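Local coordinates for protein peroxidase (Cellulomonas bogoriensis 69B4 = DSM 16987, PDB 6QZO) that binds heme b and probably acts as a peroxidase of the DyP type, at residues Gln199-Ala204 with Phe305-Tyr310; Ser230-Arg235 with Phe328-Arg333. One frame throughout, in Å; residues are numbered along the deposited sequence.

Contact 1. Residues Gln199-Ala204 with Phe305-Tyr310; sequences QVEGTA and FLRRAY. With HEM (protoporphyrin IX containing Fe), chain I.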
loop_
_atom_site.group_PDB
_atom_site.type_symbol
_atom_site.label_atom_id
_atom_site.label_comp_id
_atom_site.label_asym_id
_atom_site.label_seq_id
_atom_site.Cartn_x
_atom_site.Cartn_y
_atom_site.Cartn_z
ATOM N N GLN A 199 -5.176 -17.360 -6.655
ATOM C CA GLN A 199 -6.422 -17.780 -7.362
ATOM C C GLN A 199 -6.952 -16.638 -8.226
ATOM O O GLN A 199 -6.654 -15.472 -7.925
ATOM C CB GLN A 199 -7.500 -18.187 -6.357
ATOM C CG GLN A 199 -7.099 -19.358 -5.477
ATOM C CD GLN A 199 -7.806 -19.348 -4.146
ATOM O OE1 GLN A 199 -8.336 -18.324 -3.694
ATOM N NE2 GLN A 199 -7.811 -20.495 -3.495
ATOM N N VAL A 200 -7.730 -16.981 -9.248
ATOM C CA VAL A 200 -8.572 -16.034 -10.039
ATOM C C VAL A 200 -9.843 -15.799 -9.227
ATOM O O VAL A 200 -10.441 -16.807 -8.807
ATOM C CB VAL A 200 -8.879 -16.588 -11.442
ATOM C CG1 VAL A 200 -9.705 -15.621 -12.275
ATOM C CG2 VAL A 200 -7.602 -16.951 -12.183
ATOM N N GLU A 201 -10.192 -14.534 -8.978
ATOM C CA GLU A 201 -11.367 -14.102 -8.175
ATOM C C GLU A 201 -12.189 -13.151 -9.060
ATOM O O GLU A 201 -11.573 -12.243 -9.685
ATOM C CB GLU A 201 -10.873 -13.487 -6.857
ATOM C CG GLU A 201 -11.836 -12.508 -6.183
ATOM C CD GLU A 201 -12.752 -13.053 -5.096
ATOM O OE1 GLU A 201 -12.338 -14.016 -4.408
ATOM O OE2 GLU A 201 -13.875 -12.479 -4.913
ATOM N N GLY A 202 -13.509 -13.375 -9.155
ATOM C CA GLY A 202 -14.464 -12.419 -9.753
ATOM C C GLY A 202 -15.177 -12.952 -10.980
ATOM O O GLY A 202 -15.981 -12.216 -11.570
ATOM N N THR A 203 -14.935 -14.212 -11.327
ATOM C CA THR A 203 -15.416 -14.860 -12.576
ATOM C C THR A 203 -16.949 -14.900 -12.610
ATOM O O THR A 203 -17.524 -14.378 -13.572
ATOM C CB THR A 203 -14.812 -16.258 -12.686
ATOM O OG1 THR A 203 -13.390 -16.091 -12.648
ATOM C CG2 THR A 203 -15.243 -16.982 -13.935
ATOM N N ALA A 204 -17.580 -15.556 -11.632
ATOM C CA ALA A 204 -19.050 -15.752 -11.547
ATOM C C ALA A 204 -19.643 -14.700 -10.604
ATOM O O ALA A 204 -20.035 -15.056 -9.483
ATOM C CB ALA A 204 -19.364 -17.155 -11.083
ATOM N N PHE A 305 -24.691 -11.398 -5.153
ATOM C CA PHE A 305 -24.269 -10.033 -4.766
ATOM C C PHE A 305 -23.058 -9.645 -5.617
ATOM O O PHE A 305 -22.373 -10.549 -6.146
ATOM C CB PHE A 305 -23.973 -9.970 -3.260
ATOM C CG PHE A 305 -23.313 -11.204 -2.711
ATOM C CD1 PHE A 305 -21.945 -11.392 -2.829
ATOM C CD2 PHE A 305 -24.072 -12.201 -2.124
ATOM C CE1 PHE A 305 -21.345 -12.551 -2.360
ATOM C CE2 PHE A 305 -23.473 -13.357 -1.656
ATOM C CZ PHE A 305 -22.111 -13.527 -1.770
ATOM N N LEU A 306 -22.841 -8.339 -5.776
ATOM C CA LEU A 306 -21.666 -7.780 -6.487
ATOM C C LEU A 306 -20.461 -7.847 -5.541
ATOM O O LEU A 306 -20.362 -6.992 -4.633
ATOM C CB LEU A 306 -21.952 -6.343 -6.922
ATOM C CG LEU A 306 -20.855 -5.685 -7.762
ATOM C CD1 LEU A 306 -20.560 -6.496 -9.023
ATOM C CD2 LEU A 306 -21.214 -4.250 -8.089
ATOM N N ARG A 307 -19.598 -8.835 -5.743
ATOM C CA ARG A 307 -18.290 -8.879 -5.051
ATOM C C ARG A 307 -17.407 -7.823 -5.713
ATOM O O ARG A 307 -17.422 -7.732 -6.955
ATOM C CB ARG A 307 -17.678 -10.282 -5.125
ATOM C CG ARG A 307 -18.457 -11.303 -4.321
ATOM C CD ARG A 307 -17.901 -12.700 -4.517
ATOM N NE ARG A 307 -18.114 -13.170 -5.873
ATOM C CZ ARG A 307 -17.266 -13.889 -6.597
ATOM N NH1 ARG A 307 -16.081 -14.234 -6.129
ATOM N NH2 ARG A 307 -17.612 -14.289 -7.811
ATOM N N ARG A 308 -16.699 -7.050 -4.889
ATOM C CA ARG A 308 -15.776 -5.989 -5.351
ATOM C C ARG A 308 -14.561 -6.016 -4.428
ATOM O O ARG A 308 -14.301 -5.000 -3.746
ATOM C CB ARG A 308 -16.526 -4.652 -5.372
ATOM C CG ARG A 308 -15.980 -3.680 -6.406
ATOM C CD ARG A 308 -16.793 -2.423 -6.419
ATOM N NE ARG A 308 -16.306 -1.395 -7.311
ATOM C CZ ARG A 308 -15.307 -0.578 -7.063
ATOM N NH1 ARG A 308 -14.530 -0.764 -6.014
ATOM N NH2 ARG A 308 -15.086 0.449 -7.864
ATOM N N ALA A 309 -13.887 -7.168 -4.385
ATOM C CA ALA A 309 -12.841 -7.491 -3.389
ATOM C C ALA A 309 -11.464 -6.936 -3.820
ATOM O O ALA A 309 -11.222 -6.698 -5.029
ATOM C CB ALA A 309 -12.793 -8.979 -3.151
ATOM N N TYR A 310 -10.615 -6.728 -2.822
ATOM C CA TYR A 310 -9.230 -6.225 -2.954
ATOM C C TYR A 310 -8.317 -7.111 -2.102
ATOM O O TYR A 310 -8.797 -7.685 -1.120
ATOM C CB TYR A 310 -9.182 -4.754 -2.524
ATOM C CG TYR A 310 -9.630 -3.786 -3.587
ATOM C CD1 TYR A 310 -10.974 -3.538 -3.833
ATOM C CD2 TYR A 310 -8.703 -3.134 -4.369
ATOM C CE1 TYR A 310 -11.374 -2.668 -4.835
ATOM C CE2 TYR A 310 -9.086 -2.254 -5.365
ATOM C CZ TYR A 310 -10.419 -2.011 -5.592
ATOM O OH TYR A 310 -10.756 -1.138 -6.578
HETATM C CHA HEM I . -16.168 -17.495 -5.881
HETATM C CHB HEM I . -12.093 -17.023 -3.364
HETATM C CHC HEM I . -14.659 -15.756 0.529
HETATM C CHD HEM I . -18.700 -15.827 -2.099
HETATM C C1A HEM I . -14.851 -17.501 -5.513
HETATM C C2A HEM I . -13.788 -17.975 -6.336
HETATM C C3A HEM I . -12.644 -17.853 -5.615
HETATM C C4A HEM I . -12.993 -17.279 -4.372
HETATM C CMA HEM I . -11.240 -18.233 -6.042
HETATM C CAA HEM I . -13.903 -18.568 -7.729
HETATM C CBA HEM I . -13.812 -17.532 -8.849
HETATM C CGA HEM I . -15.065 -16.719 -8.876
HETATM O O1A HEM I . -15.068 -15.643 -8.215
HETATM O O2A HEM I . -16.067 -17.126 -9.528
HETATM C C1B HEM I . -12.471 -16.641 -2.082
HETATM C C2B HEM I . -11.517 -16.446 -1.047
HETATM C C3B HEM I . -12.231 -16.090 0.071
HETATM C C4B HEM I . -13.639 -16.091 -0.348
HETATM C CMB HEM I . -10.003 -16.590 -1.180
HETATM C CAB HEM I . -11.780 -15.690 1.419
HETATM C CBB HEM I . -10.517 -15.388 1.718
HETATM C C1C HEM I . -15.982 -15.649 0.167
HETATM C C2C HEM I . -17.003 -15.288 1.045
HETATM C C3C HEM I . -18.182 -15.300 0.336
HETATM C C4C HEM I . -17.850 -15.679 -1.025
HETATM C CMC HEM I . -16.913 -14.947 2.507
HETATM C CAC HEM I . -19.406 -14.930 1.094
HETATM C CBC HEM I . -20.617 -14.867 0.613
HETATM C C1D HEM I . -18.306 -16.304 -3.365
HETATM C C2D HEM I . -19.263 -16.480 -4.473
HETATM C C3D HEM I . -18.566 -16.962 -5.518
HETATM C C4D HEM I . -17.178 -17.062 -5.035
HETATM C CMD HEM I . -20.762 -16.234 -4.502
HETATM C CAD HEM I . -19.122 -17.316 -6.902
HETATM C CBD HEM I . -19.585 -18.787 -6.945
HETATM C CGD HEM I . -20.209 -19.244 -8.259
HETATM O O1D HEM I . -21.397 -18.967 -8.530
HETATM O O2D HEM I . -19.560 -19.943 -9.088
HETATM N NA HEM I . -14.347 -17.079 -4.318
HETATM N NB HEM I . -13.706 -16.428 -1.627
HETATM N NC HEM I . -16.490 -15.892 -1.075
HETATM N ND HEM I . -17.078 -16.668 -3.762
HETATM FE FE HEM I . -15.477 -16.614 -2.756
HETATM O O HOH W 1 -14.234 -9.762 -5.988
#

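Contact 2. Residues Ser230-Arg235 with Phe328-Arg333; sequences SMVVRR and FVTYQR. With HEM (protoporphyrin IX containing Fe), chain I.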
loop_
_atom_site.group_PDB
_atom_site.type_symbol
_atom_site.label_atom_id
_atom_site.label_comp_id
_atom_site.label_asym_id
_atom_site.label_seq_id
_atom_site.Cartn_x
_atom_site.Cartn_y
_atom_site.Cartn_z
ATOM N N SER A 230 -26.867 -1.905 -0.113
ATOM C CA SER A 230 -26.230 -2.311 1.156
ATOM C C SER A 230 -24.799 -2.726 0.841
ATOM O O SER A 230 -24.553 -3.166 -0.294
ATOM C CB SER A 230 -26.993 -3.415 1.820
ATOM O OG SER A 230 -26.846 -4.625 1.107
ATOM N N MET A 231 -23.912 -2.539 1.804
ATOM C CA MET A 231 -22.470 -2.834 1.689
ATOM C C MET A 231 -22.074 -3.730 2.859
ATOM O O MET A 231 -22.410 -3.385 3.995
ATOM C CB MET A 231 -21.660 -1.541 1.727
ATOM C CG MET A 231 -20.166 -1.761 1.859
ATOM S SD MET A 231 -19.356 -0.133 1.884
ATOM C CE MET A 231 -17.735 -0.608 2.453
ATOM N N VAL A 232 -21.418 -4.850 2.554
ATOM C CA VAL A 232 -20.759 -5.743 3.551
ATOM C C VAL A 232 -19.249 -5.623 3.346
ATOM O O VAL A 232 -18.812 -5.698 2.190
ATOM C CB VAL A 232 -21.221 -7.197 3.390
ATOM C CG1 VAL A 232 -20.348 -8.156 4.179
ATOM C CG2 VAL A 232 -22.681 -7.357 3.764
ATOM N N VAL A 233 -18.506 -5.449 4.440
ATOM C CA VAL A 233 -17.028 -5.555 4.482
ATOM C C VAL A 233 -16.661 -6.664 5.462
ATOM O O VAL A 233 -16.870 -6.461 6.672
ATOM C CB VAL A 233 -16.375 -4.224 4.888
ATOM C CG1 VAL A 233 -14.865 -4.305 4.929
ATOM C CG2 VAL A 233 -16.804 -3.112 3.957
ATOM N N ARG A 234 -16.168 -7.789 4.933
ATOM C CA ARG A 234 -15.488 -8.846 5.715
ATOM C C ARG A 234 -13.987 -8.749 5.432
ATOM O O ARG A 234 -13.587 -8.835 4.247
ATOM C CB ARG A 234 -15.993 -10.232 5.325
ATOM C CG ARG A 234 -17.493 -10.415 5.448
ATOM C CD ARG A 234 -17.950 -10.700 6.858
ATOM N NE ARG A 234 -17.836 -12.082 7.237
ATOM C CZ ARG A 234 -18.259 -12.594 8.383
ATOM N NH1 ARG A 234 -18.786 -11.830 9.330
ATOM N NH2 ARG A 234 -18.111 -13.892 8.568
ATOM N N ARG A 235 -13.198 -8.530 6.473
ATOM C CA ARG A 235 -11.725 -8.694 6.445
ATOM C C ARG A 235 -11.461 -10.180 6.656
ATOM O O ARG A 235 -11.761 -10.678 7.767
ATOM C CB ARG A 235 -11.079 -7.847 7.541
ATOM C CG ARG A 235 -9.584 -7.654 7.372
ATOM C CD ARG A 235 -8.996 -6.848 8.504
ATOM N NE ARG A 235 -7.553 -6.705 8.430
ATOM C CZ ARG A 235 -6.893 -5.884 7.618
ATOM N NH1 ARG A 235 -7.533 -5.123 6.744
ATOM N NH2 ARG A 235 -5.571 -5.820 7.671
ATOM N N PHE A 328 -12.963 -8.356 1.536
ATOM C CA PHE A 328 -14.180 -8.882 0.875
ATOM C C PHE A 328 -15.287 -7.846 1.035
ATOM O O PHE A 328 -15.929 -7.805 2.111
ATOM C CB PHE A 328 -14.550 -10.237 1.462
ATOM C CG PHE A 328 -15.511 -10.994 0.599
ATOM C CD1 PHE A 328 -15.206 -11.258 -0.724
ATOM C CD2 PHE A 328 -16.710 -11.443 1.105
ATOM C CE1 PHE A 328 -16.067 -11.982 -1.518
ATOM C CE2 PHE A 328 -17.595 -12.139 0.302
ATOM C CZ PHE A 328 -17.272 -12.402 -1.002
ATOM N N VAL A 329 -15.469 -7.018 0.008
ATOM C CA VAL A 329 -16.523 -5.962 -0.052
ATOM C C VAL A 329 -17.608 -6.476 -0.994
ATOM O O VAL A 329 -17.261 -6.833 -2.131
ATOM C CB VAL A 329 -15.934 -4.631 -0.557
ATOM C CG1 VAL A 329 -16.975 -3.514 -0.557
ATOM C CG2 VAL A 329 -14.708 -4.210 0.244
ATOM N N THR A 330 -18.863 -6.552 -0.540
ATOM C CA THR A 330 -20.024 -6.954 -1.389
ATOM C C THR A 330 -21.112 -5.878 -1.322
ATOM O O THR A 330 -21.246 -5.230 -0.282
ATOM C CB THR A 330 -20.585 -8.325 -1.002
ATOM O OG1 THR A 330 -21.294 -8.179 0.228
ATOM C CG2 THR A 330 -19.519 -9.391 -0.853
ATOM N N TYR A 331 -21.834 -5.712 -2.425
ATOM C CA TYR A 331 -23.004 -4.814 -2.571
ATOM C C TYR A 331 -24.215 -5.630 -3.035
ATOM O O TYR A 331 -24.072 -6.465 -3.939
ATOM C CB TYR A 331 -22.707 -3.698 -3.564
ATOM C CG TYR A 331 -21.625 -2.752 -3.121
ATOM C CD1 TYR A 331 -21.894 -1.737 -2.221
ATOM C CD2 TYR A 331 -20.341 -2.856 -3.624
ATOM C CE1 TYR A 331 -20.909 -0.864 -1.806
ATOM C CE2 TYR A 331 -19.342 -2.000 -3.213
ATOM C CZ TYR A 331 -19.628 -0.997 -2.301
ATOM O OH TYR A 331 -18.654 -0.113 -1.926
ATOM N N GLN A 332 -25.370 -5.381 -2.417
ATOM C CA GLN A 332 -26.644 -6.106 -2.688
ATOM C C GLN A 332 -27.822 -5.257 -2.189
ATOM O O GLN A 332 -27.602 -4.414 -1.290
ATOM C CB GLN A 332 -26.586 -7.489 -2.030
ATOM C CG GLN A 332 -26.303 -7.462 -0.534
ATOM C CD GLN A 332 -24.837 -7.294 -0.204
ATOM O OE1 GLN A 332 -23.979 -8.037 -0.679
ATOM N NE2 GLN A 332 -24.543 -6.319 0.633
ATOM N N ARG A 333 -29.026 -5.459 -2.736
ATOM C CA ARG A 333 -30.243 -4.710 -2.311
ATOM C C ARG A 333 -30.479 -4.952 -0.812
ATOM O O ARG A 333 -30.710 -3.971 -0.104
ATOM C CB ARG A 333 -31.471 -5.113 -3.138
ATOM C CG ARG A 333 -32.712 -4.267 -2.871
ATOM C CD ARG A 333 -33.987 -4.762 -3.552
ATOM N NE ARG A 333 -33.992 -6.105 -4.135
ATOM C CZ ARG A 333 -34.329 -7.239 -3.506
ATOM N NH1 ARG A 333 -34.717 -7.233 -2.239
ATOM N NH2 ARG A 333 -34.288 -8.382 -4.162
HETATM C CHA HEM I . -16.168 -17.495 -5.881
HETATM C CHB HEM I . -12.093 -17.023 -3.364
HETATM C CHC HEM I . -14.659 -15.756 0.529
HETATM C CHD HEM I . -18.700 -15.827 -2.099
HETATM C C1A HEM I . -14.851 -17.501 -5.513
HETATM C C2A HEM I . -13.788 -17.975 -6.336
HETATM C C3A HEM I . -12.644 -17.853 -5.615
HETATM C C4A HEM I . -12.993 -17.279 -4.372
HETATM C CMA HEM I . -11.240 -18.233 -6.042
HETATM C CAA HEM I . -13.903 -18.568 -7.729
HETATM C CBA HEM I . -13.812 -17.532 -8.849
HETATM C CGA HEM I . -15.065 -16.719 -8.876
HETATM O O1A HEM I . -15.068 -15.643 -8.215
HETATM O O2A HEM I . -16.067 -17.126 -9.528
HETATM C C1B HEM I . -12.471 -16.641 -2.082
HETATM C C2B HEM I . -11.517 -16.446 -1.047
HETATM C C3B HEM I . -12.231 -16.090 0.071
HETATM C C4B HEM I . -13.639 -16.091 -0.348
HETATM C CMB HEM I . -10.003 -16.590 -1.180
HETATM C CAB HEM I . -11.780 -15.690 1.419
HETATM C CBB HEM I . -10.517 -15.388 1.718
HETATM C C1C HEM I . -15.982 -15.649 0.167
HETATM C C2C HEM I . -17.003 -15.288 1.045
HETATM C C3C HEM I . -18.182 -15.300 0.336
HETATM C C4C HEM I . -17.850 -15.679 -1.025
HETATM C CMC HEM I . -16.913 -14.947 2.507
HETATM C CAC HEM I . -19.406 -14.930 1.094
HETATM C CBC HEM I . -20.617 -14.867 0.613
HETATM C C1D HEM I . -18.306 -16.304 -3.365
HETATM C C2D HEM I . -19.263 -16.480 -4.473
HETATM C C3D HEM I . -18.566 -16.962 -5.518
HETATM C C4D HEM I . -17.178 -17.062 -5.035
HETATM C CMD HEM I . -20.762 -16.234 -4.502
HETATM C CAD HEM I . -19.122 -17.316 -6.902
HETATM C CBD HEM I . -19.585 -18.787 -6.945
HETATM C CGD HEM I . -20.209 -19.244 -8.259
HETATM O O1D HEM I . -21.397 -18.967 -8.530
HETATM O O2D HEM I . -19.560 -19.943 -9.088
HETATM N NA HEM I . -14.347 -17.079 -4.318
HETATM N NB HEM I . -13.706 -16.428 -1.627
HETATM N NC HEM I . -16.490 -15.892 -1.075
HETATM N ND HEM I . -17.078 -16.668 -3.762
HETATM FE FE HEM I . -15.477 -16.614 -2.756
#

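Contact 1. Residues Gln199-Ala204 with Phe305-Tyr310
Arg-307, near the start of strand 306-314, reaches across to Glu-201 and Ala-204 in the loop that carries a variant of the GXXDG motif of DyP-type peroxidases, with Glu-201 in the aspartate position. Its CB is directed toward that loop, and Arg-307 CG passes CE1 of Phe-305 at 3.7 Å. Arg-307 CD then settles on heme pyrrole ring D, 3.8 Å from C1D, and NE continues over C2D and C3D. The bend at chi3 (-67°) lays the guanidinium over the porphyrin, with C3D facing the middle of one of its faces. Both terminal nitrogens grip the same propionate oxygen: heme O1A is 2.7 Å from Arg-307 NH1 and 2.9 Å from Arg-307 NH2. Gly-202 N supplies a third, straighter bond to O1A, while Ala-204 N holds O2A, so the propionate is fixed through both oxygens. Arg-307 NH1 also makes a salt bridge to Glu-201 OE2 at 3.1 Å; the Glu-201 carboxylate plane is turned 64° from the guanidinium, and its other oxygen, OE1, lies against the porphyrin near CHB. Arg-307 NH2 sends a weak hydrogen bond to Ala-204 O, which lies at the guanidinium edge, 3.0 Å away. The Thr-203 CB points away from the strand, and its OG1 is hydrogen-bonded to Glu-270. A water bridges the two segments, donating to Glu-201 OE2 at 2.9 Å and accepting from Ala-309 N.

Contact 2. Residues Ser230-Arg235 with Phe328-Arg333
Met-231 and Tyr-331 lie side by side and point the same way, with Met-231 CB 3.7 Å from Tyr-331 CE1. The extended methionine, CG anti to the backbone N (chi1 170°), carries SD along the ring in an oblique Met-aromatic contact, 5.1 Å from the centroid, and brings CE to Val-329 CG1. Val-233 and Val-329 continue this apolar face, and Gln-146 takes up the hydroxyl of Tyr-331. On the other face Phe-328 is sandwiched: Thr-330 CG2 sits 3.5 Å above one side of its ring and heme C1C lies over the opposite side, both offset toward the rim, while Arg-234 CB comes up at the edge. The guanidinium of Arg-234 leads off to Asp-132. Val-232 packs its CB against Thr-330 OG1 at 3.3 Å; that hydroxyl donates to a lone pair of Gln-332 OE1, in the carbonyl plane, fixing the rotation of the amide. Gln-332 NE2, the other end of the amide, gives a nearly coplanar hydrogen bond of 2.9 Å to Ser-230 OG. Gln-332 O in turn accepts from Ser-230 N and OG, which approach from opposite faces of its plane. Paired backbone bonds at Ser-230–Gln-332, Val-232–Thr-330 and Arg-234–Phe-328 zip the strands antiparallel, as the two central strands of the four-stranded ferredoxin-like sheet found in DyP-type peroxidases.

From the N terminus, the chain runs through loop 199-204 and then strand 229-238; about seventy residues further on it returns as 305-310, closing contact 1 over 100 intervening residues, and then as 328-333, closing contact 2 over 92. The segments alternate, so the two closures cross rather than nest. They meet through one sheet, where strand 306-314 of contact 1 lies beside strand 323-332 of contact 2: probable hydrogen bonds join Arg-308 N to Val-329 O and Leu-306 N to Tyr-331 O, and Phe-305 CB packs on Gln-332 OE1. Contact 1 thus ties the heme-binding loop to the strand at one margin of the sheet within this chain, contact 2 pairs its middle strands, and both touch heme.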